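Local coordinates for protein aldehyde dehydrogenase 12 (Zea mays, PDB 6D97) that probably oxidises L-glutamate gamma-semialdehyde to glutamate with NAD+ as the last enzyme of proline catabolism in plants, at residues G111-K116 / R236-C241; K154-F159 / Q208-L213; L213-K218 / V523-R528; K91-G96 / P100-E105; H119-P124 / A147-S152. All blocks are in the same frame, centred on the assembly; numbering follows the deposited sequence.

How the contacts relate
From the N terminus, contact 4 comes first, closing a short loop of three intervening residues between helices 83-90 and 105-121. Contact 1 then opens on helix 105-121 and closes at the end of helix 229-240; contact 5 and then contact 2 follow one another inside its loop, joining helix 142-157 to helices 105-121 and 203-214. Contact 3 opens at 213-218, still within that loop, and closes at 523-528, so it crosses contact 1. Contacts 2 and 3 share Leu213, and the hydroxyls of Ser114 and Tyr214 link contacts 1 and 3. Together they tie the N-terminal helices and the C-terminal strand to the Rossmann-type nucleotide-binding core.

Contact 1: residues G111-K116 / R236-C241; sequences GDISAK and RLLHDC
Lys116 and Ile113, one turn apart on helix 105-121, close round Cys241 at the end of helix 229-240, the helix of a beta-alpha-beta crossover in the Rossmann-type fold: it joins the neighbouring parallel strands 218-223 and 249-251. The one polar bond runs from Lys116 NZ to Cys241 O at 2.8 Å. The ammonium sits above the carbonyl plane, 39° out of it, so the grip is off the in-plane direction. To get there the lysine chain bends at chi3 (-122°) and chi4 (128°), both away from staggered values, and its CD also rests 3.5 Å from Cys241 O. Ile113 CG1 comes to the same oxygen at 3.6 Å, so the carbonyl oxygen has an apolar branch beside its charged donor. The cysteine side chain itself lies against the lysine stem, with Cys241 CB 3.7 Å from Lys116 CB. Ile113 CG2 brushes Leu238 CD2 more loosely, at 4.4 Å.

In the second shell, Ala117 touches both Leu238 and Cys241, and Leu206 and Leu209 of helix 203-214 back Leu238. Ser114 faces that same helix, its OG bonded to Tyr110 O and Tyr214 OH. Cys241 SG, set anti to its own carbonyl carbon, ends over the lysine backbone, 3.5 Å from Lys116 C.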
# COMPACT_ATOMS: atom_id res chain seq x y z
N GLY A 111 -6.79 -20.28 5.38
CA GLY A 111 -6.19 -20.50 4.08
C GLY A 111 -6.40 -21.92 3.60
O GLY A 111 -6.77 -22.15 2.44
N ASP A 112 -6.21 -22.90 4.50
CA ASP A 112 -6.40 -24.30 4.13
C ASP A 112 -7.87 -24.63 3.90
O ASP A 112 -8.20 -25.34 2.95
CB ASP A 112 -5.82 -25.21 5.22
CG ASP A 112 -4.30 -25.23 5.21
OD1 ASP A 112 -3.70 -24.86 4.17
OD2 ASP A 112 -3.71 -25.61 6.24
N ILE A 113 -8.76 -24.13 4.76
CA ILE A 113 -10.19 -24.36 4.58
C ILE A 113 -10.64 -23.82 3.23
O ILE A 113 -11.36 -24.49 2.48
CB ILE A 113 -10.98 -23.71 5.73
CG1 ILE A 113 -10.72 -24.45 7.04
CG2 ILE A 113 -12.47 -23.70 5.41
CD1 ILE A 113 -11.18 -23.68 8.25
N SER A 114 -10.21 -22.60 2.90
CA SER A 114 -10.60 -22.00 1.63
C SER A 114 -10.08 -22.81 0.45
O SER A 114 -10.75 -22.90 -0.59
CB SER A 114 -10.09 -20.56 1.56
OG SER A 114 -10.59 -19.78 2.63
N ALA A 115 -8.89 -23.40 0.58
CA ALA A 115 -8.33 -24.20 -0.51
C ALA A 115 -9.15 -25.47 -0.72
O ALA A 115 -9.48 -25.82 -1.86
CB ALA A 115 -6.87 -24.54 -0.22
N LYS A 116 -9.47 -26.17 0.37
CA LYS A 116 -10.29 -27.37 0.27
C LYS A 116 -11.68 -27.04 -0.28
O LYS A 116 -12.21 -27.77 -1.12
CB LYS A 116 -10.40 -28.05 1.63
CG LYS A 116 -9.15 -28.81 2.05
CD LYS A 116 -9.31 -29.38 3.45
CE LYS A 116 -8.22 -28.87 4.36
NZ LYS A 116 -8.77 -28.29 5.62
N ARG A 236 -22.37 -27.23 5.34
CA ARG A 236 -22.00 -28.64 5.48
C ARG A 236 -20.73 -28.95 4.72
O ARG A 236 -19.85 -29.66 5.22
CB ARG A 236 -23.15 -29.53 5.01
CG ARG A 236 -24.41 -29.33 5.81
CD ARG A 236 -25.54 -30.25 5.39
NE ARG A 236 -26.72 -30.05 6.23
CZ ARG A 236 -26.94 -30.68 7.37
NH1 ARG A 236 -26.08 -31.59 7.81
NH2 ARG A 236 -28.04 -30.42 8.08
N LEU A 237 -20.60 -28.41 3.51
CA LEU A 237 -19.36 -28.53 2.76
C LEU A 237 -18.20 -27.90 3.52
O LEU A 237 -17.12 -28.49 3.64
CB LEU A 237 -19.52 -27.89 1.37
CG LEU A 237 -18.40 -27.84 0.33
CD1 LEU A 237 -19.01 -27.46 -1.02
CD2 LEU A 237 -17.25 -26.88 0.67
N LEU A 238 -18.41 -26.69 4.04
CA LEU A 238 -17.34 -25.99 4.75
C LEU A 238 -16.89 -26.78 5.98
O LEU A 238 -15.69 -26.81 6.29
CB LEU A 238 -17.80 -24.59 5.14
CG LEU A 238 -17.86 -23.56 4.01
CD1 LEU A 238 -18.61 -22.31 4.44
CD2 LEU A 238 -16.44 -23.21 3.56
N HIS A 239 -17.83 -27.40 6.69
CA HIS A 239 -17.46 -28.26 7.81
C HIS A 239 -16.61 -29.43 7.35
O HIS A 239 -15.62 -29.79 8.00
CB HIS A 239 -18.72 -28.75 8.53
CG HIS A 239 -19.37 -27.72 9.39
ND1 HIS A 239 -20.74 -27.65 9.55
CD2 HIS A 239 -18.86 -26.72 10.13
CE1 HIS A 239 -21.04 -26.65 10.36
NE2 HIS A 239 -19.91 -26.07 10.73
N ASP A 240 -16.97 -30.04 6.22
CA ASP A 240 -16.15 -31.10 5.65
C ASP A 240 -14.77 -30.60 5.24
O ASP A 240 -13.83 -31.41 5.17
CB ASP A 240 -16.84 -31.74 4.45
CG ASP A 240 -17.97 -32.66 4.85
OD1 ASP A 240 -18.15 -32.87 6.07
OD2 ASP A 240 -18.67 -33.18 3.96
N CYS A 241 -14.63 -29.31 4.96
CA CYS A 241 -13.35 -28.73 4.58
C CYS A 241 -12.56 -28.19 5.77
O CYS A 241 -11.46 -27.67 5.58
CB CYS A 241 -13.56 -27.63 3.54
SG CYS A 241 -14.17 -28.21 1.95

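Contact 2: residues K154-F159 / Q208-L213; sequences KFLENF and QLMGAL
Phe155 turns the edge of its ring to Met210, so the two meet rim against stem and no face is used: Phe155 CE2 lies 3.8 Å from Met210 CB, which sits in the ring plane. Phe155 CZ is the next atom along that edge, 4.1 Å from the same CB. With CG anti to the backbone N (chi1 165°), the ring reaches out from helix 142-157 towards helix 203-214. One of its faces is taken by Phe159, whose CD2 stands 4.0 Å above the plane, displaced towards the rim.

Leu156 approaches at about a right angle to the methionine and touches it with one branch alone, Leu156 CD2 to Met210 CG at 4.1 Å. Met210 therefore offers CB to the ring and CG to both neighbours; bends at chi2 (-54°) and chi3 (-60°) carry its sulfur and methyl onward, and Ser114 lies against it from helix 105-121. Ile520 and Leu207 add to the packing of Phe155.

All three touching residues are buried, and their meeting atoms are carbons at van der Waals range. The two helices are thus held here by dispersion and by the exclusion of water, with shape rather than a directed bond setting how they fit.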
# COMPACT_ATOMS: atom_id res chain seq x y z
N LYS A 154 -14.09 -18.83 -7.26
CA LYS A 154 -12.92 -17.99 -7.50
C LYS A 154 -12.54 -17.20 -6.26
O LYS A 154 -11.35 -17.06 -5.96
CB LYS A 154 -13.19 -17.04 -8.68
CG LYS A 154 -12.88 -17.64 -10.04
CD LYS A 154 -11.38 -17.72 -10.26
CE LYS A 154 -11.03 -18.51 -11.51
NZ LYS A 154 -11.31 -19.96 -11.36
N PHE A 155 -13.53 -16.68 -5.53
CA PHE A 155 -13.26 -15.95 -4.30
C PHE A 155 -12.48 -16.81 -3.31
O PHE A 155 -11.49 -16.36 -2.73
CB PHE A 155 -14.59 -15.47 -3.69
CG PHE A 155 -14.48 -15.03 -2.25
CD1 PHE A 155 -14.21 -13.70 -1.94
CD2 PHE A 155 -14.68 -15.93 -1.22
CE1 PHE A 155 -14.13 -13.29 -0.62
CE2 PHE A 155 -14.60 -15.53 0.10
CZ PHE A 155 -14.32 -14.21 0.40
N LEU A 156 -12.91 -18.06 -3.13
CA LEU A 156 -12.19 -18.97 -2.24
C LEU A 156 -10.78 -19.23 -2.74
O LEU A 156 -9.85 -19.38 -1.94
CB LEU A 156 -12.96 -20.28 -2.09
CG LEU A 156 -14.31 -20.20 -1.38
CD1 LEU A 156 -15.06 -21.53 -1.46
CD2 LEU A 156 -14.12 -19.77 0.07
N GLU A 157 -10.59 -19.27 -4.06
CA GLU A 157 -9.25 -19.45 -4.60
C GLU A 157 -8.35 -18.27 -4.27
O GLU A 157 -7.13 -18.43 -4.17
CB GLU A 157 -9.30 -19.67 -6.12
CG GLU A 157 -9.54 -21.12 -6.52
CD GLU A 157 -9.18 -21.38 -7.97
OE1 GLU A 157 -9.37 -22.52 -8.44
OE2 GLU A 157 -8.70 -20.44 -8.65
N ASN A 158 -8.92 -17.08 -4.07
CA ASN A 158 -8.12 -15.91 -3.75
C ASN A 158 -7.59 -15.92 -2.33
O ASN A 158 -6.71 -15.12 -2.00
CB ASN A 158 -8.93 -14.63 -3.97
CG ASN A 158 -9.19 -14.35 -5.44
OD1 ASN A 158 -8.53 -14.91 -6.32
ND2 ASN A 158 -10.15 -13.48 -5.71
N PHE A 159 -8.07 -16.82 -1.47
CA PHE A 159 -7.69 -16.80 -0.07
C PHE A 159 -7.21 -18.17 0.37
O PHE A 159 -7.53 -18.65 1.47
CB PHE A 159 -8.84 -16.27 0.78
CG PHE A 159 -9.21 -14.87 0.44
CD1 PHE A 159 -8.42 -13.81 0.85
CD2 PHE A 159 -10.31 -14.60 -0.36
CE1 PHE A 159 -8.72 -12.52 0.51
CE2 PHE A 159 -10.63 -13.30 -0.70
CZ PHE A 159 -9.83 -12.26 -0.26
N GLN A 208 -19.38 -12.85 2.56
CA GLN A 208 -19.34 -12.10 3.81
C GLN A 208 -19.04 -13.01 4.99
O GLN A 208 -18.36 -12.60 5.94
CB GLN A 208 -20.66 -11.35 4.03
CG GLN A 208 -21.02 -10.37 2.92
CD GLN A 208 -20.20 -9.09 2.94
OE1 GLN A 208 -19.23 -8.97 3.70
NE2 GLN A 208 -20.58 -8.12 2.12
N LEU A 209 -19.53 -14.25 4.96
CA LEU A 209 -19.24 -15.20 6.02
C LEU A 209 -17.74 -15.46 6.13
O LEU A 209 -17.16 -15.39 7.22
CB LEU A 209 -19.99 -16.52 5.79
CG LEU A 209 -19.59 -17.68 6.69
CD1 LEU A 209 -20.03 -17.39 8.12
CD2 LEU A 209 -20.19 -18.98 6.19
N MET A 210 -17.09 -15.76 5.00
CA MET A 210 -15.66 -16.03 5.02
C MET A 210 -14.87 -14.78 5.40
O MET A 210 -13.90 -14.86 6.15
CB MET A 210 -15.19 -16.58 3.68
CG MET A 210 -15.90 -17.86 3.26
SD MET A 210 -15.83 -19.16 4.52
CE MET A 210 -14.06 -19.40 4.67
N GLY A 211 -15.28 -13.62 4.88
CA GLY A 211 -14.62 -12.38 5.25
C GLY A 211 -14.64 -12.13 6.74
O GLY A 211 -13.62 -11.80 7.35
N ALA A 212 -15.81 -12.33 7.36
CA ALA A 212 -15.91 -12.17 8.81
C ALA A 212 -14.98 -13.14 9.53
O ALA A 212 -14.26 -12.76 10.46
CB ALA A 212 -17.36 -12.37 9.26
N LEU A 213 -14.98 -14.41 9.11
CA LEU A 213 -14.13 -15.40 9.76
C LEU A 213 -12.65 -15.10 9.55
O LEU A 213 -11.84 -15.26 10.47
CB LEU A 213 -14.46 -16.80 9.25
CG LEU A 213 -15.79 -17.39 9.72
CD1 LEU A 213 -16.13 -18.65 8.93
CD2 LEU A 213 -15.72 -17.69 11.21

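Contact 3: residues L213-K218 / V523-R528; sequences LYMGNK and VWSCHR
The Asn217 amide and the Trp524 indole stand with their planes 55° apart, and the ring carries Val523 CG1 on one face, 3.4 Å above the plane and shifted towards the rim. At the ring edge, NE1 donates to Gln208 OE1. The amide's hydrogen bond across the contact goes to the tryptophan backbone: Asn217 ND2 donates to Trp524 O at 2.9 Å, nearly straight (173°), on a lone pair and in both the carbonyl and amide planes. ND2 also reaches Ala212 O, while OD1 accepts from Tyr189 N and Gly190 N, fixing the amide's rotation. Met215 CB rests 3.3 Å from that same Trp524 O, just before Gly216 closes helix 203-214 in a Schellman motif. With an alanine here, Trp524 O would probably lose this donor, and Tyr189 N and Gly190 N their shared acceptor. Trp524 packs on strands 191-196 and 269-273 of the nucleotide-binding sheet, and the chain then enters strand 526-533, which pairs with 180-187.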
# COMPACT_ATOMS: atom_id res chain seq x y z
N LEU A 213 -14.98 -14.41 9.11
CA LEU A 213 -14.13 -15.40 9.76
C LEU A 213 -12.65 -15.10 9.55
O LEU A 213 -11.84 -15.26 10.47
CB LEU A 213 -14.46 -16.80 9.25
CG LEU A 213 -15.79 -17.39 9.72
CD1 LEU A 213 -16.13 -18.65 8.93
CD2 LEU A 213 -15.72 -17.69 11.21
N TYR A 214 -12.28 -14.65 8.34
CA TYR A 214 -10.88 -14.39 8.03
C TYR A 214 -10.27 -13.40 9.02
O TYR A 214 -9.15 -13.61 9.50
CB TYR A 214 -10.73 -13.84 6.61
CG TYR A 214 -11.04 -14.81 5.49
CD1 TYR A 214 -10.96 -16.18 5.68
CD2 TYR A 214 -11.40 -14.34 4.23
CE1 TYR A 214 -11.23 -17.06 4.65
CE2 TYR A 214 -11.68 -15.20 3.20
CZ TYR A 214 -11.59 -16.57 3.41
OH TYR A 214 -11.87 -17.43 2.37
N MET A 215 -10.98 -12.32 9.33
CA MET A 215 -10.42 -11.26 10.15
C MET A 215 -10.46 -11.58 11.64
O MET A 215 -9.92 -10.79 12.43
CB MET A 215 -11.14 -9.94 9.89
CG MET A 215 -11.11 -9.51 8.43
SD MET A 215 -9.46 -9.61 7.70
CE MET A 215 -8.58 -8.38 8.66
N GLY A 216 -11.07 -12.68 12.03
CA GLY A 216 -11.10 -13.10 13.41
C GLY A 216 -12.42 -12.93 14.14
O GLY A 216 -12.42 -13.00 15.38
N ASN A 217 -13.52 -12.70 13.43
CA ASN A 217 -14.82 -12.55 14.07
C ASN A 217 -15.50 -13.91 14.23
O ASN A 217 -15.11 -14.90 13.61
CB ASN A 217 -15.71 -11.62 13.25
CG ASN A 217 -15.05 -10.28 12.96
OD1 ASN A 217 -15.00 -9.40 13.82
ND2 ASN A 217 -14.55 -10.12 11.74
N LYS A 218 -16.52 -13.94 15.09
CA LYS A 218 -17.42 -15.08 15.16
C LYS A 218 -18.79 -14.63 14.69
O LYS A 218 -19.49 -13.90 15.42
CB LYS A 218 -17.50 -15.66 16.58
CG LYS A 218 -18.56 -16.73 16.72
CD LYS A 218 -18.41 -17.53 18.00
CE LYS A 218 -19.47 -18.62 18.05
NZ LYS A 218 -19.31 -19.51 19.23
N VAL A 523 -14.96 -4.06 6.02
CA VAL A 523 -16.22 -4.48 6.62
C VAL A 523 -16.00 -5.23 7.92
O VAL A 523 -16.77 -5.07 8.88
CB VAL A 523 -17.02 -5.32 5.60
CG1 VAL A 523 -18.21 -5.97 6.27
CG2 VAL A 523 -17.48 -4.45 4.44
N TRP A 524 -14.95 -6.04 8.00
CA TRP A 524 -14.83 -7.04 9.06
C TRP A 524 -13.67 -6.79 10.01
O TRP A 524 -13.35 -7.67 10.83
CB TRP A 524 -14.72 -8.43 8.44
CG TRP A 524 -16.00 -8.82 7.81
CD1 TRP A 524 -16.22 -9.14 6.49
CD2 TRP A 524 -17.28 -8.90 8.45
NE1 TRP A 524 -17.55 -9.43 6.29
CE2 TRP A 524 -18.22 -9.29 7.48
CE3 TRP A 524 -17.71 -8.69 9.77
CZ2 TRP A 524 -19.57 -9.47 7.78
CZ3 TRP A 524 -19.05 -8.86 10.06
CH2 TRP A 524 -19.96 -9.25 9.07
N SER A 525 -13.03 -5.63 9.95
CA SER A 525 -12.02 -5.28 10.93
C SER A 525 -12.03 -3.78 11.14
O SER A 525 -12.62 -3.02 10.36
CB SER A 525 -10.62 -5.77 10.51
OG SER A 525 -10.15 -5.05 9.39
N CYS A 526 -11.38 -3.36 12.22
CA CYS A 526 -11.19 -1.95 12.53
C CYS A 526 -9.71 -1.72 12.78
O CYS A 526 -8.94 -2.66 13.00
CB CYS A 526 -12.01 -1.52 13.75
SG CYS A 526 -11.69 -2.48 15.24
N HIS A 527 -9.31 -0.45 12.74
CA HIS A 527 -7.92 -0.11 13.01
C HIS A 527 -7.64 -0.17 14.50
O HIS A 527 -8.43 0.32 15.31
CB HIS A 527 -7.60 1.28 12.47
CG HIS A 527 -6.16 1.67 12.66
ND1 HIS A 527 -5.20 1.45 11.69
CD2 HIS A 527 -5.52 2.24 13.70
CE1 HIS A 527 -4.03 1.88 12.13
NE2 HIS A 527 -4.20 2.36 13.35
N ARG A 528 -6.52 -0.80 14.86
CA ARG A 528 -5.94 -0.69 16.19
C ARG A 528 -4.50 -0.23 16.04
O ARG A 528 -3.74 -0.82 15.26
CB ARG A 528 -5.99 -2.00 16.98
CG ARG A 528 -5.63 -1.78 18.44
CD ARG A 528 -5.48 -3.05 19.25
NE ARG A 528 -5.32 -2.74 20.67
CZ ARG A 528 -5.04 -3.63 21.61
NH1 ARG A 528 -4.86 -4.91 21.29
NH2 ARG A 528 -4.91 -3.26 22.87

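Contact 4: residues K91-G96 / P100-E105; sequences KCPKHG and PLKAPE
Lys102 NZ is gripped by three acceptors of the type I beta turn Pro93-Gly96, in the loop between helices 83-90 and 105-121. The shortest bond goes to Gly96 O at 2.7 Å, with the donor tilted 25° from the carbonyl plane. His95 ND1 takes a second at 2.9 Å, the ammonium lying close to the imidazole plane (11° out of it), and His95 O a third, weak one at 3.3 Å. The lysine chain meets the histidine at about a right angle. It leaves the backbone extended, CG anti to N, then bends once at chi3 (68°) to bring NZ into the turn.

His95 in turn is set by a first torsion that puts CG between its backbone N and carbonyl carbon; Pro93 CB backs one face of its ring, 3.5 Å above the plane and displaced towards the rim. Because ND1 accepts from a charged group, protonation of this imidazole is probably disfavoured. Were this lysine an alanine, Gly96 O and His95 ND1 would probably lose the donor they share, and the ring the bond that fixes its ND1 edge. His95 O has a second donor in Asn99 ND2, and Glu456 of the third subunit packs on Pro93 and His95. The proline merely skirts the ammonium, Pro93 CG lying 4.1 Å from Lys102 NZ.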
# COMPACT_ATOMS: atom_id res chain seq x y z
N LYS A 91 -19.45 -16.17 23.62
CA LYS A 91 -18.19 -16.89 23.81
C LYS A 91 -17.04 -16.23 23.06
O LYS A 91 -15.88 -16.49 23.38
CB LYS A 91 -18.34 -18.34 23.36
CG LYS A 91 -19.16 -19.18 24.32
CD LYS A 91 -19.35 -20.61 23.85
CE LYS A 91 -20.34 -21.33 24.75
NZ LYS A 91 -20.23 -22.81 24.64
N CYS A 92 -17.33 -15.37 22.09
CA CYS A 92 -16.29 -14.68 21.35
C CYS A 92 -15.97 -13.34 22.01
O CYS A 92 -16.85 -12.46 22.03
CB CYS A 92 -16.70 -14.46 19.90
SG CYS A 92 -15.43 -13.66 18.90
N PRO A 93 -14.77 -13.14 22.53
CA PRO A 93 -14.42 -11.85 23.13
C PRO A 93 -14.24 -10.78 22.06
O PRO A 93 -14.19 -11.07 20.86
CB PRO A 93 -13.11 -12.14 23.86
CG PRO A 93 -12.48 -13.20 23.00
CD PRO A 93 -13.61 -14.05 22.49
N LYS A 94 -14.12 -9.54 22.51
CA LYS A 94 -13.98 -8.44 21.56
C LYS A 94 -12.63 -8.43 20.87
O LYS A 94 -12.47 -7.75 19.85
CB LYS A 94 -14.25 -7.11 22.26
CG LYS A 94 -15.72 -6.83 22.46
CD LYS A 94 -15.96 -5.54 23.22
CE LYS A 94 -15.83 -5.75 24.72
NZ LYS A 94 -16.24 -4.56 25.51
N HIS A 95 -11.64 -9.17 21.39
CA HIS A 95 -10.38 -9.35 20.69
C HIS A 95 -10.38 -10.59 19.79
O HIS A 95 -9.31 -11.04 19.37
CB HIS A 95 -9.20 -9.40 21.67
CG HIS A 95 -9.49 -10.08 22.97
ND1 HIS A 95 -9.23 -11.42 23.18
CD2 HIS A 95 -9.97 -9.60 24.14
CE1 HIS A 95 -9.57 -11.74 24.42
NE2 HIS A 95 -10.02 -10.65 25.02
N GLY A 96 -11.56 -11.13 19.49
CA GLY A 96 -11.74 -12.05 18.39
C GLY A 96 -11.41 -13.49 18.72
O GLY A 96 -10.82 -13.82 19.75
N PRO A 100 -4.10 -10.32 14.77
CA PRO A 100 -2.70 -10.41 14.32
C PRO A 100 -1.71 -10.83 15.40
O PRO A 100 -0.59 -11.22 15.05
CB PRO A 100 -2.40 -9.00 13.82
CG PRO A 100 -3.70 -8.50 13.35
CD PRO A 100 -4.72 -9.07 14.30
N LEU A 101 -2.07 -10.77 16.68
CA LEU A 101 -1.15 -11.15 17.75
C LEU A 101 -1.59 -12.38 18.54
O LEU A 101 -0.82 -12.85 19.38
CB LEU A 101 -0.98 -9.98 18.73
CG LEU A 101 -0.32 -8.71 18.18
CD1 LEU A 101 -0.10 -7.69 19.29
CD2 LEU A 101 0.98 -9.04 17.47
N LYS A 102 -2.79 -12.90 18.29
CA LYS A 102 -3.34 -13.99 19.09
C LYS A 102 -3.83 -15.10 18.18
O LYS A 102 -4.58 -14.84 17.23
CB LYS A 102 -4.48 -13.50 19.98
CG LYS A 102 -5.06 -14.59 20.86
CD LYS A 102 -6.28 -14.10 21.61
CE LYS A 102 -7.42 -13.85 20.64
NZ LYS A 102 -8.70 -13.59 21.34
N ALA A 103 -3.45 -16.34 18.49
CA ALA A 103 -3.78 -17.52 17.69
C ALA A 103 -3.60 -17.28 16.19
O ALA A 103 -4.50 -17.58 15.39
CB ALA A 103 -5.20 -17.98 17.99
N PRO A 104 -2.45 -16.76 15.75
CA PRO A 104 -2.28 -16.44 14.32
C PRO A 104 -2.36 -17.65 13.42
O PRO A 104 -2.63 -17.50 12.23
CB PRO A 104 -0.89 -15.79 14.26
CG PRO A 104 -0.16 -16.41 15.39
CD PRO A 104 -1.18 -16.60 16.49
N GLU A 105 -2.14 -18.85 13.97
CA GLU A 105 -2.26 -20.07 13.18
C GLU A 105 -3.67 -20.25 12.62
O GLU A 105 -3.85 -21.02 11.68
CB GLU A 105 -1.85 -21.29 14.01
CG GLU A 105 -2.82 -21.70 15.11
CD GLU A 105 -2.71 -20.84 16.36
OE1 GLU A 105 -1.75 -20.03 16.46
OE2 GLU A 105 -3.59 -20.96 17.25

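Contact 5: residues H119-P124 / A147-S152; sequences HMLGQP and AEVQVS
Leu121 carries this side of the contact onto Val149 and Ser152, two residues after His119. The imidazole of His119 stacks on His119 of the second subunit, while its backbone O receives Gln123 NE2 at 3.2 Å (N-H...O angle 156°). Leu121 follows, in the last turn of helix 105-121. Its chi1 of -93° lies well off a staggered value, and the two methyls part: Leu121 CD1 touches Ser152 CB at 3.8 Å, and Leu121 CD2 meets Val149 CG1 at 4.0 Å. The serine thus offers carbon to the leucine, its hydroxyl being engaged within its own helix: Ser152 OG donates to Glu148 O at 2.7 Å, and Ser152 N bonds the same oxygen from the opposite face of its plane. After Gly122, Gln123 occupies the N-cap position and Pro124 begins the next helix.

That next helix, 124-137, closes over the leucine and valine: Phe130 touches both Leu121 and Val149, and Leu127 the valine. Beyond it, Ser152 packs on Glu203 and Leu206 of helix 203-214, whose start also meets Glu148, OE1 accepting from Leu202 N and Glu203 N. Helix 142-157 is therefore held between helices 105-121, 124-137 and 203-214.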
# COMPACT_ATOMS: atom_id res chain seq x y z
N HIS A 119 -11.59 -26.18 -4.06
CA HIS A 119 -11.44 -27.37 -4.89
C HIS A 119 -12.75 -28.15 -4.95
O HIS A 119 -13.08 -28.74 -5.99
CB HIS A 119 -10.31 -28.25 -4.37
CG HIS A 119 -10.06 -29.47 -5.20
ND1 HIS A 119 -10.38 -30.74 -4.78
CD2 HIS A 119 -9.54 -29.61 -6.44
CE1 HIS A 119 -10.05 -31.61 -5.72
NE2 HIS A 119 -9.54 -30.95 -6.74
N MET A 120 -13.50 -28.17 -3.85
CA MET A 120 -14.78 -28.85 -3.84
C MET A 120 -15.79 -28.13 -4.73
O MET A 120 -16.43 -28.75 -5.59
CB MET A 120 -15.31 -28.97 -2.42
CG MET A 120 -14.74 -30.15 -1.66
SD MET A 120 -15.26 -31.73 -2.37
CE MET A 120 -16.99 -31.76 -1.90
N LEU A 121 -15.93 -26.82 -4.55
CA LEU A 121 -16.84 -26.04 -5.38
C LEU A 121 -16.49 -26.11 -6.86
O LEU A 121 -17.37 -25.92 -7.70
CB LEU A 121 -16.86 -24.58 -4.93
CG LEU A 121 -17.92 -24.12 -3.91
CD1 LEU A 121 -18.10 -22.61 -4.00
CD2 LEU A 121 -19.24 -24.83 -4.13
N GLY A 122 -15.22 -26.37 -7.20
CA GLY A 122 -14.81 -26.45 -8.59
C GLY A 122 -15.11 -27.77 -9.27
O GLY A 122 -14.97 -27.87 -10.50
N GLN A 123 -15.52 -28.78 -8.51
CA GLN A 123 -15.88 -30.06 -9.10
C GLN A 123 -17.16 -29.90 -9.91
O GLN A 123 -18.14 -29.32 -9.41
CB GLN A 123 -16.08 -31.12 -8.01
CG GLN A 123 -14.83 -31.43 -7.22
CD GLN A 123 -13.68 -31.85 -8.11
OE1 GLN A 123 -13.69 -32.95 -8.68
NE2 GLN A 123 -12.67 -30.99 -8.23
N PRO A 124 -17.19 -30.37 -11.16
CA PRO A 124 -18.39 -30.17 -11.99
C PRO A 124 -19.68 -30.62 -11.34
O PRO A 124 -20.70 -29.93 -11.46
CB PRO A 124 -18.08 -30.99 -13.25
CG PRO A 124 -16.59 -30.96 -13.34
CD PRO A 124 -16.09 -30.98 -11.92
N ALA A 147 -23.04 -18.90 -12.53
CA ALA A 147 -22.15 -17.75 -12.33
C ALA A 147 -22.00 -17.44 -10.85
O ALA A 147 -20.92 -17.01 -10.40
CB ALA A 147 -22.67 -16.53 -13.08
N GLU A 148 -23.06 -17.64 -10.07
CA GLU A 148 -22.96 -17.43 -8.63
C GLU A 148 -21.97 -18.40 -8.00
O GLU A 148 -21.15 -18.01 -7.16
CB GLU A 148 -24.34 -17.59 -7.98
CG GLU A 148 -24.76 -16.42 -7.12
CD GLU A 148 -25.99 -16.72 -6.29
OE1 GLU A 148 -25.85 -16.88 -5.05
OE2 GLU A 148 -27.10 -16.79 -6.87
N VAL A 149 -22.01 -19.67 -8.42
CA VAL A 149 -21.08 -20.65 -7.87
C VAL A 149 -19.66 -20.36 -8.34
O VAL A 149 -18.70 -20.54 -7.59
CB VAL A 149 -21.53 -22.07 -8.25
CG1 VAL A 149 -20.79 -23.08 -7.40
CG2 VAL A 149 -23.03 -22.21 -8.08
N GLN A 150 -19.51 -19.93 -9.60
CA GLN A 150 -18.18 -19.66 -10.13
C GLN A 150 -17.52 -18.49 -9.40
O GLN A 150 -16.34 -18.56 -9.04
CB GLN A 150 -18.28 -19.37 -11.63
CG GLN A 150 -18.45 -20.61 -12.48
CD GLN A 150 -18.91 -20.30 -13.89
OE1 GLN A 150 -19.56 -19.28 -14.13
NE2 GLN A 150 -18.58 -21.18 -14.83
N VAL A 151 -18.28 -17.42 -9.16
CA VAL A 151 -17.76 -16.30 -8.37
C VAL A 151 -17.35 -16.78 -6.99
O VAL A 151 -16.26 -16.45 -6.49
CB VAL A 151 -18.80 -15.17 -8.28
CG1 VAL A 151 -18.39 -14.15 -7.23
CG2 VAL A 151 -18.99 -14.50 -9.63
N SER A 152 -18.21 -17.57 -6.35
CA SER A 152 -17.89 -18.12 -5.03
C SER A 152 -16.62 -18.95 -5.08
O SER A 152 -15.76 -18.84 -4.21
CB SER A 152 -19.07 -18.96 -4.52
OG SER A 152 -20.28 -18.24 -4.61